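Local coordinates for protein enoyl-CoA hydratase (Mycobacterium smegmatis, PDB 3PE8) that probably catalyses the reversible addition of water to the double bond of enoyl-CoA thioesters, as a zinc-binding member of the crotonase family, at residues A[117-120]-A[121-125]; A[138-141]-A[142-146]; A[146-149]-A[150-154]. All blocks are in the same frame, centred on the assembly; numbering follows the deposited sequence. Where two conformers were deposited one is given.

In the fold
The three contacts follow one another along the chain of a crotonase-fold subunit. Contact 1 is the turn by which the chain leaves strand 116-120 of the six-stranded sheet for strand 124-126 of the small three-stranded one. Contact 2 is the first part of helix 140-148, beside the zinc site of E109 and H129, and contact 3 is the break between that helix and helix 150-159. Contacts 2 and 3 share Q146, have centres about 9 Å apart, and touch where L144 and P145 meet A153. Contact 1 stands apart, its centre about 17 to 18 Å from theirs. The series thus runs from the sheet turn, past the zinc site, to the interface with the third subunit.

Contact 1 of 3, residues A[117-120]-A[121-125]; sequences LIAS and ENAKF
S120 grips the turn that follows it with both of its oxygens. Its hydroxyl OG accepts from N122 N at 3.0 Å, with an N-H...O angle of 159°, while its carbonyl O takes the amide N of A123 at 2.8 Å. That second bond closes a type I beta turn from S120 to A123, and its donor stands well above the carbonyl plane rather than on a lone pair. The serine reaches N122 because OG is swung anti to its own backbone N (chi1 172°), beside the carbonyl carbon and so forward along the chain. N122 CB then rests on the same hydroxyl, 3.5 Å from S120 OG. Two methyls of buried residues also meet, A119 CB lying 3.7 Å from A123 CB, and A123 CB packs against the S120 carbonyl O.

This turn is a link between the two sheets of the crotonase fold: strand 116-120 runs in the larger sheet, and beyond the turn the chain passes into strand 124-126 of the smaller one. A second shell fixes the serine from outside, since S120 OG also hydrogen-bonds H180 ND1. Next to the methyls, I99 of strand 95-99 packs on L117, A123 and F125, and backbone bonds from A119 to E176 and V178 join the strand to its neighbour 177-178.

Contact 2 of 3, residues A[138-141]-A[142-146]; sequences WGLS and VRLPQ
G139 O is the tight point here, receiving two amides of the first helical turn. R143 N comes at 2.8 Å, its N-H almost perfectly straight (178°) and nearly along the C=O axis of the glycine. V142 N, at 3.0 Å from the same G139 O, gives a more bent bond from above the carbonyl plane. One step on, L144 N donates to L140 O at 2.9 Å, and the leucines of that pair lie side by side, pointing the same way, with L140 CD2 4.0 Å from L144 CD2. P145 has no amide hydrogen, so the next bond is missing and the helix kinks; the proline ring instead presses its CD to 3.4 Å from S141 O. Y209 of the third subunit packs on L140, L144 and P145.

The other side is looser and watered. The R143 chain runs extended from CG to NE, with CG beside its backbone N (chi1 -60°), and folds back over the start of the helix. W138 O lies at the edge of the guanidinium, in its plane, 3.5 Å from R143 NH1. That is too far for a direct bond, and a water fills the step: it donates to W138 O at 2.7 Å and accepts from R143 NH1 at 3.0 Å.

G139 is the N-cap of helix 140-148, next to the zinc site. E109, a zinc ligand, accepts from both W138 N and L140 N through OE1, while E224 takes G139 N and S141 OG. Two carboxylates thus meet the amides at the helix start, and the cap is hydrogen-bonded directly to a metal-binding side chain.

Contact 3 of 3, residues A[146-149]-A[150-154]; sequences QKVG and VGLAR
V148 lays its two methyls over the first turn of the next helix, CG2 on L152 and CG1 on A153. CG2 of V148 lies 3.6 Å from L152 CD2, the two side chains crossing at about a right angle. V148 CG1 comes 3.6 Å from A153 N and 3.9 Å from A153 CB, covering the alanine amide and its methyl together. The split follows from the valine torsion: CG1 sits between the backbone N and the carbonyl carbon (chi1 88°), leaving CG2 to reach the leucine. L152 meets it from the new helix, and its CB and CD2 also lean on V148 O. In the backbone, G149 O accepts A153 N at 2.9 Å with an N-H...O angle of 156°, the donor tilted modestly from the carbonyl plane, and A153 CB touches G149 O at 3.2 Å.

G149 is a helix-helix junction in one residue. With a positive phi of 98° it leaves helix 140-148, and at the same time it is the N-cap of helix 150-159, so its carbonyl closes the first turn of the new helix. The following turn is held by R154 N donating to V150 O, and the arginine side chain lays one guanidinium face over V150 CG1, offset toward the rim.

Farther out, A171 and L163 pack on V148 and L152 from helix 165-171 and strand 163-164. A153 also packs back on L144 and P145 of helix 140-148, so the two helices touch beyond the junction itself. R154 NH1 forms a salt bridge with D115 OD1 of the third subunit, where Q146 of that subunit also packs on V150.

Contact 1 of 3, residues A[117-120]-A[121-125]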
# COMPACT_ATOMS: atom_id res chain seq x y z
N LEU A 117 1.84 25.06 9.98
CA LEU A 117 0.87 25.97 10.61
C LEU A 117 1.46 26.64 11.84
O LEU A 117 2.18 25.99 12.64
CB LEU A 117 -0.40 25.22 11.03
CG LEU A 117 -1.26 24.59 9.94
CD1 LEU A 117 -2.55 23.97 10.50
CD2 LEU A 117 -1.63 25.66 8.88
N ILE A 118 1.15 27.92 11.98
CA ILE A 118 1.39 28.69 13.18
C ILE A 118 0.04 29.29 13.58
O ILE A 118 -0.72 29.70 12.74
CB ILE A 118 2.39 29.82 12.92
CG1 ILE A 118 3.74 29.24 12.46
CG2 ILE A 118 2.55 30.71 14.19
CD1 ILE A 118 4.67 30.32 11.81
N ALA A 119 -0.27 29.30 14.88
CA ALA A 119 -1.57 29.75 15.35
C ALA A 119 -1.48 30.93 16.28
O ALA A 119 -0.61 30.98 17.11
CB ALA A 119 -2.31 28.63 16.10
N SER A 120 -2.41 31.85 16.14
CA SER A 120 -2.73 32.80 17.20
C SER A 120 -3.31 32.06 18.41
O SER A 120 -3.96 30.99 18.27
CB SER A 120 -3.76 33.79 16.64
OG SER A 120 -4.25 34.62 17.65
N GLU A 121 -3.14 32.67 19.59
CA GLU A 121 -3.79 32.23 20.81
C GLU A 121 -5.32 32.15 20.59
O GLU A 121 -6.00 31.37 21.25
CB GLU A 121 -3.46 33.20 21.95
CG GLU A 121 -3.99 34.63 21.69
CD GLU A 121 -3.32 35.72 22.53
OE1 GLU A 121 -2.78 35.41 23.63
OE2 GLU A 121 -3.31 36.90 22.09
N ASN A 122 -5.81 32.96 19.66
CA ASN A 122 -7.24 33.00 19.25
C ASN A 122 -7.68 31.97 18.24
O ASN A 122 -8.88 31.86 17.91
CB ASN A 122 -7.54 34.39 18.70
CG ASN A 122 -7.42 35.44 19.76
OD1 ASN A 122 -7.50 35.13 20.96
ND2 ASN A 122 -7.21 36.70 19.36
N ALA A 123 -6.74 31.22 17.69
CA ALA A 123 -7.12 30.21 16.70
C ALA A 123 -7.92 29.12 17.38
O ALA A 123 -7.70 28.78 18.55
CB ALA A 123 -5.91 29.63 16.08
N LYS A 124 -8.85 28.57 16.64
CA LYS A 124 -9.56 27.35 17.09
C LYS A 124 -9.97 26.59 15.86
O LYS A 124 -10.06 27.15 14.78
CB LYS A 124 -10.77 27.64 17.97
CG LYS A 124 -11.68 28.67 17.48
CD LYS A 124 -12.64 29.12 18.59
CE LYS A 124 -13.65 30.10 18.04
NZ LYS A 124 -14.52 30.64 19.12
N PHE A 125 -10.20 25.29 16.02
CA PHE A 125 -10.36 24.40 14.86
C PHE A 125 -11.58 23.52 15.12
O PHE A 125 -11.77 23.02 16.22
CB PHE A 125 -9.12 23.51 14.72
CG PHE A 125 -7.84 24.27 14.55
CD1 PHE A 125 -7.11 24.72 15.65
CD2 PHE A 125 -7.39 24.55 13.28
CE1 PHE A 125 -5.91 25.42 15.43
CE2 PHE A 125 -6.23 25.26 13.09
CZ PHE A 125 -5.52 25.70 14.15

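Contact 2 of 3, residues A[138-141]-A[142-146]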
# COMPACT_ATOMS: atom_id res chain seq x y z
N TRP A 138 -12.40 17.44 0.70
CA TRP A 138 -11.11 18.11 0.57
C TRP A 138 -10.11 17.57 1.58
O TRP A 138 -9.21 18.28 2.05
CB TRP A 138 -11.25 19.62 0.78
CG TRP A 138 -11.76 20.41 -0.39
CD1 TRP A 138 -12.25 19.94 -1.58
CD2 TRP A 138 -11.86 21.84 -0.45
NE1 TRP A 138 -12.63 21.00 -2.39
CE2 TRP A 138 -12.42 22.17 -1.71
CE3 TRP A 138 -11.54 22.88 0.44
CZ2 TRP A 138 -12.65 23.49 -2.10
CZ3 TRP A 138 -11.78 24.18 0.05
CH2 TRP A 138 -12.34 24.47 -1.20
N GLY A 139 -10.24 16.30 1.88
CA GLY A 139 -9.25 15.58 2.66
C GLY A 139 -9.35 15.59 4.17
O GLY A 139 -8.47 15.00 4.82
N LEU A 140 -10.39 16.18 4.73
CA LEU A 140 -10.47 16.23 6.19
C LEU A 140 -10.31 14.84 6.81
O LEU A 140 -9.63 14.66 7.82
CB LEU A 140 -11.76 16.87 6.65
CG LEU A 140 -11.83 17.26 8.13
CD1 LEU A 140 -12.64 18.50 8.31
CD2 LEU A 140 -12.43 16.04 8.88
N SER A 141 -10.99 13.82 6.27
CA SER A 141 -11.03 12.52 6.92
C SER A 141 -9.70 11.74 6.81
O SER A 141 -9.48 10.76 7.52
CB SER A 141 -12.22 11.69 6.44
OG SER A 141 -12.17 11.38 5.07
N VAL A 142 -8.83 12.22 5.93
CA VAL A 142 -7.49 11.67 5.78
C VAL A 142 -6.48 12.50 6.58
O VAL A 142 -5.70 11.96 7.37
CB VAL A 142 -7.07 11.63 4.32
CG1 VAL A 142 -5.66 11.05 4.16
CG2 VAL A 142 -8.14 10.78 3.56
N ARG A 143 -6.50 13.82 6.37
CA ARG A 143 -5.48 14.66 6.96
C ARG A 143 -5.70 15.01 8.43
O ARG A 143 -4.72 15.29 9.13
CB ARG A 143 -5.27 15.93 6.14
CG ARG A 143 -4.84 15.68 4.71
CD ARG A 143 -4.30 16.93 3.99
NE ARG A 143 -3.93 16.53 2.65
CZ ARG A 143 -4.73 16.53 1.58
NH1 ARG A 143 -5.94 17.09 1.63
NH2 ARG A 143 -4.30 15.99 0.44
N LEU A 144 -6.93 15.03 8.90
CA LEU A 144 -7.16 15.35 10.33
C LEU A 144 -6.57 14.27 11.22
O LEU A 144 -5.74 14.57 12.08
CB LEU A 144 -8.60 15.72 10.63
CG LEU A 144 -8.83 16.26 12.03
CD1 LEU A 144 -8.04 17.56 12.32
CD2 LEU A 144 -10.33 16.43 12.25
N PRO A 145 -6.87 12.97 10.98
CA PRO A 145 -6.14 11.97 11.83
C PRO A 145 -4.62 12.00 11.65
O PRO A 145 -3.87 11.80 12.60
CB PRO A 145 -6.70 10.62 11.39
CG PRO A 145 -7.84 10.94 10.53
CD PRO A 145 -7.84 12.34 10.09
N GLN A 146 -4.17 12.27 10.42
CA GLN A 146 -2.74 12.38 10.13
C GLN A 146 -2.04 13.45 10.98
O GLN A 146 -0.88 13.25 11.41
CB GLN A 146 -2.54 12.67 8.64
CG GLN A 146 -1.15 12.80 8.19
CD GLN A 146 -1.02 13.24 6.76
OE1 GLN A 146 -1.74 14.13 6.30
NE2 GLN A 146 -0.11 12.60 6.02
O HOH W 1 -7.06 19.01 3.59

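Contact 3 of 3, residues A[146-149]-A[150-154]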
# COMPACT_ATOMS: atom_id res chain seq x y z
N GLN A 146 -4.17 12.27 10.42
CA GLN A 146 -2.74 12.38 10.13
C GLN A 146 -2.04 13.45 10.98
O GLN A 146 -0.88 13.25 11.41
CB GLN A 146 -2.54 12.67 8.64
CG GLN A 146 -1.15 12.80 8.19
CD GLN A 146 -1.02 13.24 6.76
OE1 GLN A 146 -1.74 14.13 6.30
NE2 GLN A 146 -0.11 12.60 6.02
N LYS A 147 -2.71 14.58 11.18
CA LYS A 147 -2.07 15.77 11.79
C LYS A 147 -2.46 16.06 13.23
O LYS A 147 -1.73 16.80 13.92
CB LYS A 147 -2.26 16.96 10.85
CG LYS A 147 -1.63 16.70 9.49
CD LYS A 147 -1.56 17.93 8.57
CE LYS A 147 -0.91 17.62 7.26
NZ LYS A 147 -0.63 18.87 6.45
N VAL A 148 -3.59 15.53 13.73
CA VAL A 148 -4.00 15.73 15.12
C VAL A 148 -4.11 14.42 15.91
O VAL A 148 -4.29 14.50 17.14
CB VAL A 148 -5.30 16.56 15.15
CG1 VAL A 148 -6.58 15.68 15.06
CG2 VAL A 148 -5.39 17.57 16.31
N GLY A 149 -3.99 13.27 15.24
CA GLY A 149 -4.15 11.96 15.84
C GLY A 149 -5.53 11.36 15.63
O GLY A 149 -6.52 12.07 15.44
N VAL A 150 -5.58 10.03 15.65
CA VAL A 150 -6.79 9.28 15.34
C VAL A 150 -7.95 9.61 16.29
O VAL A 150 -9.04 10.03 15.87
CB VAL A 150 -6.57 7.76 15.31
CG1 VAL A 150 -7.87 7.06 14.99
CG2 VAL A 150 -5.47 7.42 14.32
N GLY A 151 -7.72 9.45 17.58
CA GLY A 151 -8.79 9.70 18.54
C GLY A 151 -9.30 11.12 18.60
O GLY A 151 -10.51 11.38 18.71
N LEU A 152 -8.37 12.06 18.55
CA LEU A 152 -8.76 13.45 18.57
C LEU A 152 -9.50 13.84 17.29
O LEU A 152 -10.46 14.60 17.36
CB LEU A 152 -7.57 14.34 18.86
CG LEU A 152 -7.84 15.81 19.10
CD1 LEU A 152 -8.94 16.06 20.17
CD2 LEU A 152 -6.53 16.49 19.56
N ALA A 153 -9.07 13.32 16.14
CA ALA A 153 -9.80 13.58 14.90
C ALA A 153 -11.24 13.05 14.98
O ALA A 153 -12.18 13.74 14.58
CB ALA A 153 -9.07 12.96 13.67
N ARG A 154 -11.40 11.84 15.51
CA ARG A 154 -12.71 11.27 15.66
C ARG A 154 -13.54 12.07 16.64
O ARG A 154 -14.71 12.38 16.36
CB ARG A 154 -12.64 9.78 16.02
CG ARG A 154 -12.05 8.96 14.86
CD ARG A 154 -12.01 7.48 15.11
NE ARG A 154 -11.22 6.78 14.08
CZ ARG A 154 -10.98 5.48 14.08
NH1 ARG A 154 -11.51 4.69 14.98
NH2 ARG A 154 -10.18 4.98 13.14